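Local coordinates for tyrosine specific protein phosphatase (Trypanosoma cruzi, PDB 4AZ1) that probably removes phosphate from phosphotyrosine in proteins, as a member of the classical protein tyrosine phosphatase family, at residues P34-R46 and L52-Q64. Numbering follows the deposited sequence.
Sequences PRSISFATSLKNR and LDILANEATLYPQ
Glu58 closes over the first turn of helix 40-44 and takes two hydrogen bonds from Thr41. Backbone N of Thr41 reaches Glu58 OE1 on its syn side at 2.7 Å, 25° out of the carboxylate plane. Thr41 OG1 donates to the syn lone pair of Glu58 OE2 at 2.8 Å. The glutamate can do this because its chain bends at chi2, folding the carboxylate back to the helix; its backbone N meanwhile donates to Ser38 O at 3.0 Å. Water 2 ties Glu58 OE1 to Ser42 N and Ala56 O. At the next residue, Ser42 OG, swung anti to its own N (chi1 -171°), accepts a hydrogen bond from Ala56 N at 3.0 Å and is also hydrogen-bonded to Tyr76 OH. At the N-cap position, Phe39 sets CD1 against Leu55 CB (3.5 Å), with Ala56 O at the ring edge. Asn57 runs alongside it, amide and ring planes 69° apart, its OD1 held by Phe268 N. Leu55 CD1 then meets Leu43 CG at 3.5 Å. A carboxylate at the N-terminal end of a short helix would be favoured by the helix dipole, with the Thr41 N-H bonded directly and Ser42 N through the water.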
# COMPACT_ATOMS: atom_id res chain seq x y z
N PRO A 34 21.00 -19.41 -10.88
CA PRO A 34 19.57 -19.10 -10.74
C PRO A 34 18.75 -19.58 -11.92
O PRO A 34 17.52 -19.51 -11.87
CB PRO A 34 19.58 -17.57 -10.71
CG PRO A 34 20.70 -17.20 -11.62
CD PRO A 34 21.75 -18.28 -11.46
N ARG A 35 19.42 -20.05 -12.97
CA ARG A 35 18.73 -20.51 -14.17
C ARG A 35 17.90 -21.75 -13.87
O ARG A 35 16.84 -21.98 -14.46
CB ARG A 35 19.74 -20.82 -15.28
CG ARG A 35 20.40 -19.60 -15.91
CD ARG A 35 21.09 -19.96 -17.23
NE ARG A 35 22.12 -20.98 -17.07
CZ ARG A 35 22.78 -21.55 -18.08
NH1 ARG A 35 22.51 -21.20 -19.34
NH2 ARG A 35 23.70 -22.47 -17.84
N SER A 36 18.41 -22.55 -12.93
CA SER A 36 17.82 -23.82 -12.52
C SER A 36 16.73 -23.67 -11.45
O SER A 36 16.05 -24.64 -11.12
CB SER A 36 18.92 -24.71 -11.95
OG SER A 36 19.56 -24.07 -10.85
N ILE A 37 16.57 -22.46 -10.91
CA ILE A 37 15.65 -22.21 -9.81
C ILE A 37 14.34 -21.58 -10.26
O ILE A 37 14.35 -20.66 -11.09
CB ILE A 37 16.31 -21.29 -8.77
CG1 ILE A 37 17.68 -21.83 -8.39
CG2 ILE A 37 15.41 -21.12 -7.55
CD1 ILE A 37 18.40 -21.00 -7.36
N SER A 38 13.22 -22.06 -9.73
CA SER A 38 11.92 -21.46 -10.01
C SER A 38 11.68 -20.17 -9.21
O SER A 38 11.86 -20.13 -7.99
CB SER A 38 10.79 -22.45 -9.73
OG SER A 38 9.53 -21.87 -10.05
N PHE A 39 11.26 -19.12 -9.92
CA PHE A 39 10.84 -17.87 -9.31
C PHE A 39 9.46 -17.47 -9.82
O PHE A 39 9.14 -16.28 -9.90
CB PHE A 39 11.83 -16.76 -9.66
CG PHE A 39 13.19 -16.96 -9.06
CD1 PHE A 39 13.44 -16.58 -7.75
CD2 PHE A 39 14.22 -17.54 -9.80
CE1 PHE A 39 14.71 -16.76 -7.18
CE2 PHE A 39 15.48 -17.72 -9.24
CZ PHE A 39 15.73 -17.32 -7.92
N ALA A 40 8.65 -18.48 -10.13
CA ALA A 40 7.36 -18.30 -10.81
C ALA A 40 6.49 -17.19 -10.24
O ALA A 40 6.15 -16.24 -10.95
CB ALA A 40 6.57 -19.63 -10.82
N THR A 41 6.13 -17.31 -8.97
CA THR A 41 5.22 -16.35 -8.35
C THR A 41 5.83 -14.96 -8.27
O THR A 41 5.17 -13.95 -8.52
CB THR A 41 4.80 -16.81 -6.95
OG1 THR A 41 4.15 -18.08 -7.06
CG2 THR A 41 3.83 -15.80 -6.33
N SER A 42 7.11 -14.91 -7.91
CA SER A 42 7.81 -13.66 -7.77
C SER A 42 7.88 -12.95 -9.13
O SER A 42 7.76 -11.71 -9.21
CB SER A 42 9.20 -13.92 -7.22
OG SER A 42 9.83 -12.72 -6.88
N LEU A 43 8.05 -13.73 -10.19
CA LEU A 43 8.19 -13.18 -11.54
C LEU A 43 6.90 -12.59 -12.13
O LEU A 43 6.95 -11.61 -12.88
CB LEU A 43 8.75 -14.24 -12.50
CG LEU A 43 10.25 -14.12 -12.77
CD1 LEU A 43 10.79 -15.34 -13.51
CD2 LEU A 43 10.55 -12.84 -13.54
N LYS A 44 5.75 -13.18 -11.81
CA LYS A 44 4.50 -12.59 -12.29
C LYS A 44 4.05 -11.41 -11.43
O LYS A 44 3.08 -10.73 -11.77
CB LYS A 44 3.40 -13.65 -12.46
CG LYS A 44 2.88 -14.26 -11.18
CD LYS A 44 1.54 -14.94 -11.42
CE LYS A 44 0.88 -15.37 -10.12
NZ LYS A 44 -0.47 -15.95 -10.36
N ASN A 45 4.76 -11.14 -10.34
CA ASN A 45 4.42 -9.99 -9.50
C ASN A 45 5.46 -8.88 -9.55
O ASN A 45 5.77 -8.27 -8.53
CB ASN A 45 4.21 -10.41 -8.04
CG ASN A 45 2.79 -10.87 -7.78
OD1 ASN A 45 1.87 -10.06 -7.70
ND2 ASN A 45 2.62 -12.18 -7.63
N ARG A 46 5.98 -8.60 -10.74
CA ARG A 46 7.03 -7.59 -10.85
C ARG A 46 6.57 -6.18 -10.50
O ARG A 46 7.38 -5.33 -10.13
CB ARG A 46 7.71 -7.63 -12.23
CG ARG A 46 6.78 -7.54 -13.42
CD ARG A 46 7.60 -7.39 -14.69
NE ARG A 46 8.85 -8.15 -14.59
CZ ARG A 46 9.90 -7.99 -15.39
NH1 ARG A 46 9.86 -7.10 -16.37
NH2 ARG A 46 10.98 -8.73 -15.21
N LEU A 52 13.81 -5.41 -10.16
CA LEU A 52 13.41 -6.39 -11.18
C LEU A 52 14.11 -7.76 -11.10
O LEU A 52 13.46 -8.79 -11.30
CB LEU A 52 13.54 -5.78 -12.58
CG LEU A 52 12.51 -4.68 -12.86
CD1 LEU A 52 12.54 -4.26 -14.32
CD2 LEU A 52 11.10 -5.11 -12.44
N ASP A 53 15.40 -7.77 -10.79
CA ASP A 53 16.16 -9.03 -10.77
C ASP A 53 16.47 -9.56 -9.36
O ASP A 53 17.35 -10.43 -9.19
CB ASP A 53 17.46 -8.88 -11.57
CG ASP A 53 18.28 -7.70 -11.12
OD1 ASP A 53 17.92 -7.07 -10.10
OD2 ASP A 53 19.29 -7.40 -11.79
N ILE A 54 15.78 -9.05 -8.35
CA ILE A 54 15.90 -9.65 -7.03
C ILE A 54 14.58 -10.33 -6.75
O ILE A 54 13.60 -9.67 -6.36
CB ILE A 54 16.21 -8.62 -5.92
CG1 ILE A 54 17.40 -7.74 -6.32
CG2 ILE A 54 16.47 -9.36 -4.61
CD1 ILE A 54 18.76 -8.31 -5.98
N LEU A 55 14.56 -11.64 -6.94
CA LEU A 55 13.32 -12.41 -6.89
C LEU A 55 13.35 -13.42 -5.75
O LEU A 55 14.42 -13.88 -5.35
CB LEU A 55 13.12 -13.14 -8.22
CG LEU A 55 13.13 -12.29 -9.49
CD1 LEU A 55 12.97 -13.18 -10.72
CD2 LEU A 55 12.04 -11.23 -9.45
N ALA A 56 12.17 -13.75 -5.22
CA ALA A 56 12.05 -14.73 -4.13
C ALA A 56 11.88 -16.15 -4.66
O ALA A 56 11.01 -16.38 -5.51
CB ALA A 56 10.86 -14.35 -3.25
N ASN A 57 12.68 -17.10 -4.17
CA ASN A 57 12.53 -18.51 -4.57
C ASN A 57 11.12 -19.04 -4.32
O ASN A 57 10.55 -18.80 -3.26
CB ASN A 57 13.50 -19.43 -3.82
CG ASN A 57 14.94 -18.98 -3.93
OD1 ASN A 57 15.25 -17.79 -3.86
ND2 ASN A 57 15.83 -19.94 -4.10
N GLU A 58 10.59 -19.78 -5.29
CA GLU A 58 9.24 -20.33 -5.18
C GLU A 58 9.12 -21.32 -4.02
O GLU A 58 8.16 -21.27 -3.25
CB GLU A 58 8.88 -21.05 -6.49
CG GLU A 58 7.43 -21.48 -6.59
CD GLU A 58 6.49 -20.29 -6.63
OE1 GLU A 58 6.87 -19.24 -7.21
OE2 GLU A 58 5.36 -20.40 -6.10
N ALA A 59 10.11 -22.20 -3.89
CA ALA A 59 10.06 -23.29 -2.92
C ALA A 59 9.89 -22.83 -1.47
O ALA A 59 9.30 -23.54 -0.66
CB ALA A 59 11.30 -24.15 -3.04
N THR A 60 10.43 -21.65 -1.15
CA THR A 60 10.39 -21.14 0.21
C THR A 60 9.68 -19.79 0.29
O THR A 60 9.81 -19.05 1.27
CB THR A 60 11.81 -21.01 0.78
OG1 THR A 60 12.56 -20.10 -0.03
CG2 THR A 60 12.52 -22.36 0.80
N LEU A 61 8.91 -19.47 -0.75
CA LEU A 61 8.18 -18.21 -0.82
C LEU A 61 7.25 -18.05 0.39
O LEU A 61 6.48 -18.95 0.70
CB LEU A 61 7.38 -18.13 -2.12
CG LEU A 61 6.55 -16.86 -2.33
CD1 LEU A 61 7.47 -15.67 -2.55
CD2 LEU A 61 5.63 -17.02 -3.50
N TYR A 62 7.34 -16.92 1.08
CA TYR A 62 6.51 -16.69 2.26
C TYR A 62 5.45 -15.63 1.94
O TYR A 62 5.76 -14.63 1.30
CB TYR A 62 7.36 -16.27 3.47
CG TYR A 62 6.60 -16.26 4.79
CD1 TYR A 62 6.45 -17.43 5.53
CD2 TYR A 62 6.04 -15.09 5.29
CE1 TYR A 62 5.75 -17.44 6.73
CE2 TYR A 62 5.34 -15.09 6.49
CZ TYR A 62 5.20 -16.26 7.21
OH TYR A 62 4.51 -16.27 8.40
N PRO A 63 4.22 -15.84 2.42
CA PRO A 63 3.77 -16.92 3.30
C PRO A 63 3.24 -18.17 2.61
O PRO A 63 2.64 -19.01 3.29
CB PRO A 63 2.61 -16.27 4.05
CG PRO A 63 1.99 -15.40 3.01
CD PRO A 63 3.16 -14.83 2.22
N GLN A 64 3.43 -18.31 1.30
CA GLN A 64 2.78 -19.37 0.53
C GLN A 64 3.14 -20.80 0.95
O GLN A 64 2.39 -21.73 0.68
CB GLN A 64 3.04 -19.19 -0.98
CG GLN A 64 2.28 -18.02 -1.62
CD GLN A 64 2.85 -16.64 -1.26
OE1 GLN A 64 3.78 -16.52 -0.44
NE2 GLN A 64 2.31 -15.60 -1.88
O HOH W 1 12.23 -22.40 -6.10
O HOH W 2 8.58 -17.11 -6.56